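Local coordinates for protein 1-deoxy-D-xylulose 5-phosphate reductoisomerase (Zymomonas mobilis, PDB 1R0K) that catalyses the NADPH- and divalent-metal-dependent rearrangement and reduction of 1-deoxy-D-xylulose 5-phosphate to 2-C-methyl-D-erythritol 4-phosphate in isoprenoid biosynthesis, at residues 108-111 against 112-116; 134-137 against 138-142; 178-181 against 182-185; 287-290 against 291-294; 371-374 against 375-379. All coordinates share one frame; numbering follows the deposited sequence.

Contact 1: residues 108-111 against 112-116; sequences KATL and AAIRK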
# COMPACT_ATOMS: atom_id res chain seq x y z
N LYS B 108 11.02 26.35 -17.39
CA LYS B 108 10.24 26.88 -18.51
C LYS B 108 9.51 25.82 -19.33
O LYS B 108 8.32 25.96 -19.60
CB LYS B 108 11.14 27.69 -19.44
CG LYS B 108 11.43 29.10 -18.95
CD LYS B 108 10.19 29.96 -19.04
CE LYS B 108 10.51 31.41 -18.72
NZ LYS B 108 9.30 32.26 -18.88
N ALA B 109 10.22 24.77 -19.73
CA ALA B 109 9.61 23.71 -20.53
C ALA B 109 8.60 22.94 -19.69
O ALA B 109 7.54 22.55 -20.19
CB ALA B 109 10.68 22.77 -21.06
N THR B 110 8.93 22.71 -18.43
CA THR B 110 8.05 21.97 -17.53
C THR B 110 6.73 22.72 -17.37
O THR B 110 5.66 22.14 -17.49
CB THR B 110 8.72 21.77 -16.15
OG1 THR B 110 9.91 20.98 -16.32
CG2 THR B 110 7.79 21.05 -15.19
N LEU B 111 6.82 24.02 -17.11
CA LEU B 111 5.61 24.82 -16.95
C LEU B 111 4.81 24.83 -18.25
O LEU B 111 3.59 24.71 -18.23
CB LEU B 111 5.95 26.25 -16.55
CG LEU B 111 4.75 27.19 -16.42
CD1 LEU B 111 3.68 26.55 -15.55
CD2 LEU B 111 5.20 28.52 -15.83
N ALA B 112 5.51 24.97 -19.37
CA ALA B 112 4.84 24.98 -20.67
C ALA B 112 4.04 23.70 -20.87
O ALA B 112 2.88 23.74 -21.27
CB ALA B 112 5.87 25.14 -21.79
N ALA B 113 4.66 22.55 -20.59
CA ALA B 113 3.99 21.26 -20.72
C ALA B 113 2.77 21.19 -19.80
O ALA B 113 1.69 20.75 -20.20
CB ALA B 113 4.96 20.13 -20.38
N ILE B 114 2.94 21.63 -18.55
CA ILE B 114 1.83 21.62 -17.61
C ILE B 114 0.67 22.46 -18.12
O ILE B 114 -0.49 22.05 -18.03
CB ILE B 114 2.28 22.15 -16.23
CG1 ILE B 114 3.16 21.10 -15.54
CG2 ILE B 114 1.06 22.48 -15.37
CD1 ILE B 114 3.75 21.55 -14.23
N ARG B 115 0.97 23.63 -18.68
CA ARG B 115 -0.06 24.52 -19.20
C ARG B 115 -0.87 23.93 -20.36
O ARG B 115 -1.98 24.40 -20.63
CB ARG B 115 0.56 25.86 -19.59
CG ARG B 115 0.87 26.75 -18.39
CD ARG B 115 1.65 28.00 -18.77
NE ARG B 115 1.68 28.97 -17.67
CZ ARG B 115 2.43 30.07 -17.67
NH1 ARG B 115 3.21 30.36 -18.70
NH2 ARG B 115 2.39 30.90 -16.62
N LYS B 116 -0.34 22.91 -21.02
CA LYS B 116 -1.05 22.27 -22.12
C LYS B 116 -2.19 21.42 -21.58
O LYS B 116 -3.01 20.91 -22.34
CB LYS B 116 -0.11 21.40 -22.96
CG LYS B 116 0.79 22.19 -23.87
CD LYS B 116 -0.02 22.99 -24.86
CE LYS B 116 0.85 23.92 -25.68
NZ LYS B 116 0.05 24.71 -26.65
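Leu111 and Arg115 meet one turn apart on helix 107-115, in a local i to i+4 contact. The helix is the crossover of the beta-alpha-beta unit formed with strands 96-99 and 119-122, in the Rossmann-like NADPH domain. With chi1 at 177°, Leu111 swings its branches away from its own N and along the helix to Arg115. Its CD2 lies over the centre of the Arg115 guanidinium, 3.7 Å from CZ. CD1 instead touches the aliphatic part of the arginine, with CG of Arg115 at 4.0 Å. The arginine chain runs extended from CG to NE, which lays the flat group against the leucine. The preceding i to i+4 pair, Thr110 and Ile114, lies side by side, CG2 of Thr110 at 4.2 Å from CD1 of Ile114. Thr110 OG1 bonds back to Gly106 O. Four backbone bonds hold the turn, among them Arg115 N to Leu111 O at 2.9 Å. Leu111 and Ile114 also pack on Ala138 of helix 132-142, and Leu111 reaches Leu365 of helix 365-385. An alanine at Leu111 is likely to leave a gap against Ala138 and one guanidinium face without its methyl cover. The contact is one of van der Waals packing: a methyl covers the face of a flat cation, and the leucine offers the charge no acceptor.

Contact 2: residues 134-137 against 138-142; sequences LMID and AVREH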
# COMPACT_ATOMS: atom_id res chain seq x y z
N LEU B 134 3.52 28.19 -7.96
CA LEU B 134 3.20 28.52 -9.34
C LEU B 134 2.84 27.29 -10.17
O LEU B 134 1.88 27.31 -10.94
CB LEU B 134 4.38 29.22 -10.00
CG LEU B 134 4.80 30.54 -9.37
CD1 LEU B 134 6.06 31.05 -10.06
CD2 LEU B 134 3.68 31.55 -9.48
N MET B 135 3.61 26.22 -10.00
CA MET B 135 3.37 24.98 -10.74
C MET B 135 2.03 24.37 -10.38
O MET B 135 1.26 23.99 -11.26
CB MET B 135 4.49 23.98 -10.47
CG MET B 135 5.85 24.41 -11.03
SD MET B 135 5.88 24.45 -12.84
CE MET B 135 7.59 25.00 -13.14
N ILE B 136 1.74 24.26 -9.09
CA ILE B 136 0.47 23.68 -8.66
C ILE B 136 -0.68 24.57 -9.13
O ILE B 136 -1.75 24.08 -9.45
CB ILE B 136 0.42 23.51 -7.13
CG1 ILE B 136 1.52 22.54 -6.68
CG2 ILE B 136 -0.95 22.97 -6.71
CD1 ILE B 136 1.49 21.19 -7.39
N ASP B 137 -0.45 25.88 -9.16
CA ASP B 137 -1.49 26.80 -9.62
C ASP B 137 -1.75 26.55 -11.11
O ASP B 137 -2.90 26.56 -11.56
CB ASP B 137 -1.06 28.26 -9.43
CG ASP B 137 -1.22 28.74 -8.00
OD1 ASP B 137 -1.97 28.10 -7.24
OD2 ASP B 137 -0.61 29.77 -7.65
N ALA B 138 -0.68 26.32 -11.87
CA ALA B 138 -0.82 26.05 -13.30
C ALA B 138 -1.61 24.77 -13.52
O ALA B 138 -2.46 24.69 -14.40
CB ALA B 138 0.56 25.94 -13.95
N VAL B 139 -1.33 23.76 -12.70
CA VAL B 139 -2.02 22.48 -12.79
C VAL B 139 -3.52 22.67 -12.57
O VAL B 139 -4.34 22.16 -13.34
CB VAL B 139 -1.45 21.48 -11.74
CG1 VAL B 139 -2.36 20.27 -11.60
CG2 VAL B 139 -0.06 21.03 -12.18
N ARG B 140 -3.88 23.39 -11.52
CA ARG B 140 -5.29 23.65 -11.21
C ARG B 140 -5.96 24.43 -12.33
O ARG B 140 -7.10 24.16 -12.68
CB ARG B 140 -5.40 24.41 -9.88
CG ARG B 140 -6.80 24.92 -9.53
CD ARG B 140 -6.97 25.02 -8.02
NE ARG B 140 -5.77 25.51 -7.34
CZ ARG B 140 -5.27 24.98 -6.23
NH1 ARG B 140 -5.87 23.94 -5.66
NH2 ARG B 140 -4.17 25.48 -5.69
N GLU B 141 -5.24 25.39 -12.90
CA GLU B 141 -5.82 26.19 -13.97
C GLU B 141 -6.06 25.42 -15.27
O GLU B 141 -7.06 25.64 -15.94
CB GLU B 141 -4.94 27.40 -14.28
CG GLU B 141 -5.51 28.23 -15.42
CD GLU B 141 -4.73 29.49 -15.71
OE1 GLU B 141 -4.33 30.17 -14.74
OE2 GLU B 141 -4.53 29.82 -16.90
N HIS B 142 -5.15 24.52 -15.62
CA HIS B 142 -5.31 23.79 -16.87
C HIS B 142 -5.79 22.35 -16.76
O HIS B 142 -5.79 21.62 -17.75
CB HIS B 142 -4.01 23.85 -17.68
CG HIS B 142 -3.57 25.24 -18.01
ND1 HIS B 142 -2.68 25.95 -17.24
CD2 HIS B 142 -3.94 26.08 -19.01
CE1 HIS B 142 -2.51 27.16 -17.75
NE2 HIS B 142 -3.27 27.26 -18.82
O HOH W 1 -5.09 28.34 -8.23
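Ala138 O is gripped by two donors from His142, the backbone N at 3.0 Å and the ring ND1 at 3.1 Å. They come from opposite faces of the carbonyl plane. The ring bond is bent, with an angle of 147° at the hydrogen. This is an i to i+4 arrangement near the C-terminal end of helix 132-142, which leads toward strand 145-148 at the edge of the parallel sheet. The ring uses its own N-H on a carbonyl that already serves the helix, which should limit its rotation. CG of Glu141 lies over one face of the ring, offset toward the rim.

Between residues 134-137 and 138-142 the backbone keeps the regular helical pattern. Glu141 N bonds to Asp137 O at 2.9 Å, and Val139 N to Met135 O at 3.0 Å. On the outer side Asp137 and Arg140 form a long salt bridge, OD1 to NH2 at 3.8 Å. OD1 sits at the edge of the guanidinium, near its plane, while the carboxylate plane is turned 51° from it. The arginine chain bends at chi3 (39°), which folds its end back toward the aspartate.

Val139 packs on Ile114 of helix 107-115 and His142 on Arg115 of the same helix, and Met135 touches Ser127 and Leu128 of helix 126-129. A water bridges Asp137 and Arg140: it donates to Asp137 OD1 at 3.3 Å and accepts from Arg140 NE at 3.0 Å.

Contact 3: residues 178-181 against 182-185; sequences GPFR and TTSL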
# COMPACT_ATOMS: atom_id res chain seq x y z
N GLY B 178 21.16 8.32 4.59
CA GLY B 178 22.41 8.72 3.97
C GLY B 178 23.61 7.95 4.49
O GLY B 178 23.48 7.13 5.39
N PRO B 179 24.81 8.21 3.95
CA PRO B 179 26.03 7.52 4.38
C PRO B 179 26.46 7.82 5.81
O PRO B 179 27.22 7.05 6.40
CB PRO B 179 27.05 7.98 3.34
CG PRO B 179 26.60 9.36 3.02
CD PRO B 179 25.10 9.19 2.88
N PHE B 180 25.98 8.92 6.38
CA PHE B 180 26.37 9.28 7.75
C PHE B 180 25.25 9.12 8.76
O PHE B 180 25.22 9.80 9.79
CB PHE B 180 26.89 10.71 7.78
CG PHE B 180 28.06 10.93 6.87
CD1 PHE B 180 29.16 10.08 6.91
CD2 PHE B 180 28.05 11.97 5.94
CE1 PHE B 180 30.23 10.25 6.04
CE2 PHE B 180 29.12 12.14 5.07
CZ PHE B 180 30.21 11.28 5.12
N ARG B 181 24.34 8.20 8.47
CA ARG B 181 23.20 7.93 9.34
C ARG B 181 23.59 7.69 10.79
O ARG B 181 22.87 8.10 11.71
CB ARG B 181 22.42 6.70 8.82
CG ARG B 181 21.29 6.24 9.75
CD ARG B 181 20.54 5.05 9.16
NE ARG B 181 21.42 3.90 8.92
CZ ARG B 181 21.69 2.96 9.82
NH1 ARG B 181 21.16 3.00 11.03
NH2 ARG B 181 22.49 1.95 9.49
N THR B 182 24.71 7.03 11.02
CA THR B 182 25.14 6.74 12.38
C THR B 182 26.37 7.53 12.82
O THR B 182 26.97 7.23 13.86
CB THR B 182 25.45 5.24 12.55
OG1 THR B 182 26.58 4.90 11.74
CG2 THR B 182 24.26 4.40 12.14
N THR B 183 26.74 8.52 12.03
CA THR B 183 27.91 9.37 12.30
C THR B 183 27.55 10.55 13.19
O THR B 183 26.52 11.20 12.98
CB THR B 183 28.50 9.92 10.99
OG1 THR B 183 28.76 8.84 10.09
CG2 THR B 183 29.79 10.68 11.26
N SER B 184 28.39 10.83 14.18
CA SER B 184 28.16 11.94 15.10
C SER B 184 28.46 13.27 14.44
O SER B 184 29.17 13.33 13.44
CB SER B 184 29.07 11.80 16.32
OG SER B 184 30.42 12.03 15.96
N LEU B 185 27.91 14.34 15.00
CA LEU B 185 28.14 15.68 14.49
C LEU B 185 29.63 15.96 14.55
O LEU B 185 30.19 16.58 13.64
CB LEU B 185 27.41 16.72 15.33
CG LEU B 185 26.04 17.22 14.85
CD1 LEU B 185 25.44 18.10 15.93
CD2 LEU B 185 26.19 17.98 13.54
O HOH W 2 26.37 6.04 9.25
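One backbone hydrogen bond joins the two halves of this loop: Thr183 N donates to Phe180 O at 3.0 Å. It closes a type I turn from Phe180 to Thr183, and the N lies well above the carbonyl plane. A first type I turn, Gly178 to Arg181, overlaps it. A water adds further polar links. It donates to Pro179 O at 3.1 Å, accepts from Thr182 N at 2.6 Å and also bonds to Thr182 OG1 at 2.7 Å. Thr182 chi1 of 65° sets OG1 between the backbone N and the carbonyl carbon, within reach of this water.

The remaining contacts are van der Waals. Thr183 OG1 meets the Phe180 ring at its edge, 3.4 Å from CD1. Thr182 CG2 lies over one face of the Arg181 guanidinium, 3.6 Å from NH1, which itself forms a salt bridge with Glu298. A leucine in place of Arg181 would probably leave Glu298 without this charged mate and the Thr182 methyl without its flat partner.

The loop links strand 168-175 to helix 185-188, where Ser184 is the N-cap. Pro179 and Phe180 pack on helix 206-214, close to the predicted substrate residue Ser212, and Phe180 meets Phe343 edge-to-face.

Contact 4: residues 287-290 against 291-294; sequences LDFT and KLRQ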
# COMPACT_ATOMS: atom_id res chain seq x y z
N LEU B 287 10.77 -7.69 -5.64
CA LEU B 287 11.48 -7.73 -4.37
C LEU B 287 11.35 -9.10 -3.69
O LEU B 287 10.25 -9.60 -3.49
CB LEU B 287 10.97 -6.63 -3.43
CG LEU B 287 11.71 -6.51 -2.09
CD1 LEU B 287 13.13 -6.03 -2.34
CD2 LEU B 287 10.97 -5.53 -1.18
N ASP B 288 12.50 -9.69 -3.37
CA ASP B 288 12.54 -10.99 -2.71
C ASP B 288 12.69 -10.72 -1.21
O ASP B 288 13.79 -10.42 -0.73
CB ASP B 288 13.75 -11.79 -3.20
CG ASP B 288 13.77 -13.21 -2.68
OD1 ASP B 288 13.35 -13.43 -1.52
OD2 ASP B 288 14.21 -14.11 -3.43
N PHE B 289 11.59 -10.82 -0.48
CA PHE B 289 11.62 -10.56 0.96
C PHE B 289 12.43 -11.57 1.77
O PHE B 289 12.99 -11.24 2.81
CB PHE B 289 10.20 -10.51 1.53
CG PHE B 289 9.39 -9.34 1.04
CD1 PHE B 289 8.67 -9.42 -0.15
CD2 PHE B 289 9.35 -8.16 1.78
CE1 PHE B 289 7.92 -8.33 -0.60
CE2 PHE B 289 8.60 -7.07 1.34
CZ PHE B 289 7.88 -7.16 0.15
N THR B 290 12.48 -12.81 1.29
CA THR B 290 13.22 -13.87 1.97
C THR B 290 14.72 -13.56 1.94
O THR B 290 15.44 -13.80 2.92
CB THR B 290 12.97 -15.24 1.29
OG1 THR B 290 11.56 -15.51 1.25
CG2 THR B 290 13.65 -16.35 2.07
N LYS B 291 15.18 -13.02 0.82
CA LYS B 291 16.58 -12.66 0.66
C LYS B 291 16.85 -11.42 1.51
O LYS B 291 17.88 -11.32 2.18
CB LYS B 291 16.88 -12.37 -0.81
CG LYS B 291 18.35 -12.14 -1.12
CD LYS B 291 18.54 -11.89 -2.60
CE LYS B 291 20.00 -11.61 -2.94
NZ LYS B 291 20.16 -11.32 -4.40
N LEU B 292 15.91 -10.48 1.46
CA LEU B 292 16.01 -9.25 2.23
C LEU B 292 16.17 -9.60 3.71
O LEU B 292 17.05 -9.08 4.40
CB LEU B 292 14.74 -8.43 2.03
CG LEU B 292 14.51 -7.25 2.97
CD1 LEU B 292 15.67 -6.27 2.87
CD2 LEU B 292 13.20 -6.58 2.61
N ARG B 293 15.27 -10.47 4.18
CA ARG B 293 15.27 -10.95 5.55
C ARG B 293 14.90 -9.95 6.64
O ARG B 293 14.11 -10.28 7.54
CB ARG B 293 16.63 -11.57 5.88
CG ARG B 293 16.83 -11.90 7.35
CD ARG B 293 18.22 -12.45 7.60
NE ARG B 293 18.50 -12.60 9.03
CZ ARG B 293 18.53 -11.60 9.90
NH1 ARG B 293 18.31 -10.35 9.50
NH2 ARG B 293 18.80 -11.83 11.18
N GLN B 294 15.43 -8.74 6.58
CA GLN B 294 15.15 -7.78 7.64
C GLN B 294 15.06 -6.32 7.20
O GLN B 294 15.79 -5.86 6.33
CB GLN B 294 16.25 -7.94 8.71
CG GLN B 294 15.98 -7.30 10.05
CD GLN B 294 17.00 -7.74 11.10
OE1 GLN B 294 18.17 -7.38 11.03
NE2 GLN B 294 16.55 -8.54 12.06
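Asp288 chi1 of -173° puts CG anti to the backbone N and brings its carboxylate back toward Lys291 N. OD1 accepts from that N at 3.0 Å, with an angle of 154° at the hydrogen. The donor comes from above the carboxylate plane. Asp288 is the N-cap of the short helix 289-292, and this is its capping bond. The negative charge at this end would be expected to suit the helix dipole.

Lys291 also has CG anti to N, and its chain runs extended away from the aspartate. The two side chains cross at about a right angle. Their touch is made by Asp288 CG and Lys291 CB, at 3.7 Å. The charged ends do not meet, since OD2 of Asp288 stays 6.6 Å from NZ of Lys291.

The backbone of Asp288 takes part as well. Its O accepts from Leu292 N at 3.0 Å, and weakly from Lys291 N. Phe289 O accepts from Arg293 N at 2.8 Å. Arg293 then leaves the helix with a positive phi of 69°. On the apolar side Phe289 CD2 and Leu292 CD2 touch at 4.2 Å, and Leu287 CD2 lies over one face of the Phe289 ring.

The helix sits at the dimer interface. Leu287 and Phe289 pack on Ile261 of strand 257-261. The Phe289 ring meets Phe297 of the second subunit, and Arg170 of that subunit bonds to Leu287 O. Just beyond, Gln294 in strand 294-296 pairs antiparallel with a strand of the second subunit, carrying the sheet across the interface.

Contact 5: residues 371-374 against 375-379; sequences IDNE and ARIQA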
# COMPACT_ATOMS: atom_id res chain seq x y z
N ILE B 371 15.13 35.20 -7.82
CA ILE B 371 15.36 34.78 -6.44
C ILE B 371 16.51 33.78 -6.38
O ILE B 371 17.36 33.87 -5.51
CB ILE B 371 14.09 34.13 -5.86
CG1 ILE B 371 12.99 35.17 -5.74
CG2 ILE B 371 14.40 33.48 -4.51
CD1 ILE B 371 11.66 34.61 -5.34
N ASP B 372 16.53 32.84 -7.31
CA ASP B 372 17.59 31.84 -7.35
C ASP B 372 18.93 32.54 -7.53
O ASP B 372 19.90 32.25 -6.82
CB ASP B 372 17.37 30.86 -8.50
CG ASP B 372 18.34 29.69 -8.47
OD1 ASP B 372 18.10 28.73 -7.71
OD2 ASP B 372 19.36 29.74 -9.19
N ASN B 373 18.97 33.46 -8.49
CA ASN B 373 20.18 34.21 -8.80
C ASN B 373 20.69 34.99 -7.59
O ASN B 373 21.87 34.90 -7.23
CB ASN B 373 19.92 35.19 -9.95
CG ASN B 373 21.05 36.19 -10.14
OD1 ASN B 373 22.17 35.81 -10.47
ND2 ASN B 373 20.76 37.47 -9.92
N GLU B 374 19.81 35.77 -6.98
CA GLU B 374 20.17 36.58 -5.83
C GLU B 374 20.59 35.72 -4.64
O GLU B 374 21.58 36.02 -3.98
CB GLU B 374 19.00 37.49 -5.45
CG GLU B 374 19.35 38.61 -4.48
CD GLU B 374 20.47 39.51 -5.00
OE1 GLU B 374 20.54 39.74 -6.22
OE2 GLU B 374 21.28 39.98 -4.17
N ALA B 375 19.82 34.67 -4.36
CA ALA B 375 20.14 33.78 -3.24
C ALA B 375 21.56 33.23 -3.40
O ALA B 375 22.31 33.15 -2.43
CB ALA B 375 19.14 32.64 -3.16
N ARG B 376 21.91 32.84 -4.62
CA ARG B 376 23.23 32.31 -4.93
C ARG B 376 24.32 33.34 -4.62
O ARG B 376 25.36 33.00 -4.05
CB ARG B 376 23.32 31.92 -6.41
CG ARG B 376 22.67 30.60 -6.75
CD ARG B 376 22.51 30.43 -8.26
NE ARG B 376 22.06 29.09 -8.61
CZ ARG B 376 22.86 28.03 -8.69
NH1 ARG B 376 24.17 28.17 -8.47
NH2 ARG B 376 22.37 26.83 -8.98
N ILE B 377 24.08 34.58 -5.00
CA ILE B 377 25.05 35.64 -4.76
C ILE B 377 25.19 35.93 -3.27
O ILE B 377 26.30 36.09 -2.76
CB ILE B 377 24.65 36.92 -5.52
CG1 ILE B 377 24.81 36.68 -7.02
CG2 ILE B 377 25.50 38.10 -5.06
CD1 ILE B 377 24.33 37.83 -7.88
N GLN B 378 24.07 35.98 -2.56
CA GLN B 378 24.06 36.24 -1.12
C GLN B 378 24.74 35.11 -0.35
O GLN B 378 25.49 35.35 0.60
CB GLN B 378 22.63 36.40 -0.63
CG GLN B 378 21.89 37.56 -1.27
CD GLN B 378 22.08 38.84 -0.50
OE1 GLN B 378 23.21 39.26 -0.22
NE2 GLN B 378 20.97 39.48 -0.13
N ALA B 379 24.46 33.87 -0.75
CA ALA B 379 25.05 32.71 -0.10
C ALA B 379 26.57 32.75 -0.27
O ALA B 379 27.31 32.53 0.69
CB ALA B 379 24.48 31.42 -0.70
O HOH W 3 19.64 26.55 -8.75
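Asp372 reaches along helix 365-385 to overlap the NE and CD end of Arg376, an i to i+4 salt bridge on one helical turn. Arg376 NE donates to Asp372 OD2 at 2.8 Å, with an angle of 148° at the hydrogen. OD2 is met on its syn side but tilted out of the carboxylate plane, and the bond lies close to the guanidinium plane. The carboxylate is turned 56° from that plane. Asp372 has CG anti to N (chi1 -172°), which leads its acid group toward the arginine.

The next two i to i+4 pairs touch more loosely. Asn373 OD1 lies 3.9 Å from Ile377 CD1. Glu374 bends at chi2, and its OE2 comes to 3.8 Å from Gln378 CG. The backbone holds the helix through bonds such as Ala375 N to Ile371 O at 2.8 Å.

This long C-terminal helix packs on helix 321-337: Asp372 and Ala375 touch Ala327, and Arg376 touches Glu330. Asp372 also touches Cys104, so the helix borders the NADPH domain. The bridge is therefore partly shielded, and its charges are likely to neutralise one another. A water links the other ends, donating to Asp372 OD1 at 2.9 Å and accepting from Arg376 NH2 at 2.8 Å.

In the fold
Contacts 1 and 2 lie on adjacent helices, with centres 10 Å apart. They touch directly, Leu111 CD1 to Ala138 CB at 3.6 Å and Ile114 CG2 to Val139 CG2 at 3.7 Å. Both border the predicted NADPH site: the side chain of Thr110 is about 4 Å from that of Asn124, and the Met135 side chain of contact 2 about 6 Å from it. Contact 5 approaches that site from the C-terminal helix, the Asp372 side chain about 6 Å from that of Glu126. Its nearest atoms are about 8 Å from contact 2. Contact 3 borders the predicted substrate site instead. Contact 4 is remote, at the dimer interface, its centre about 25 Å from that of contact 3 and 46 Å from that of contact 5.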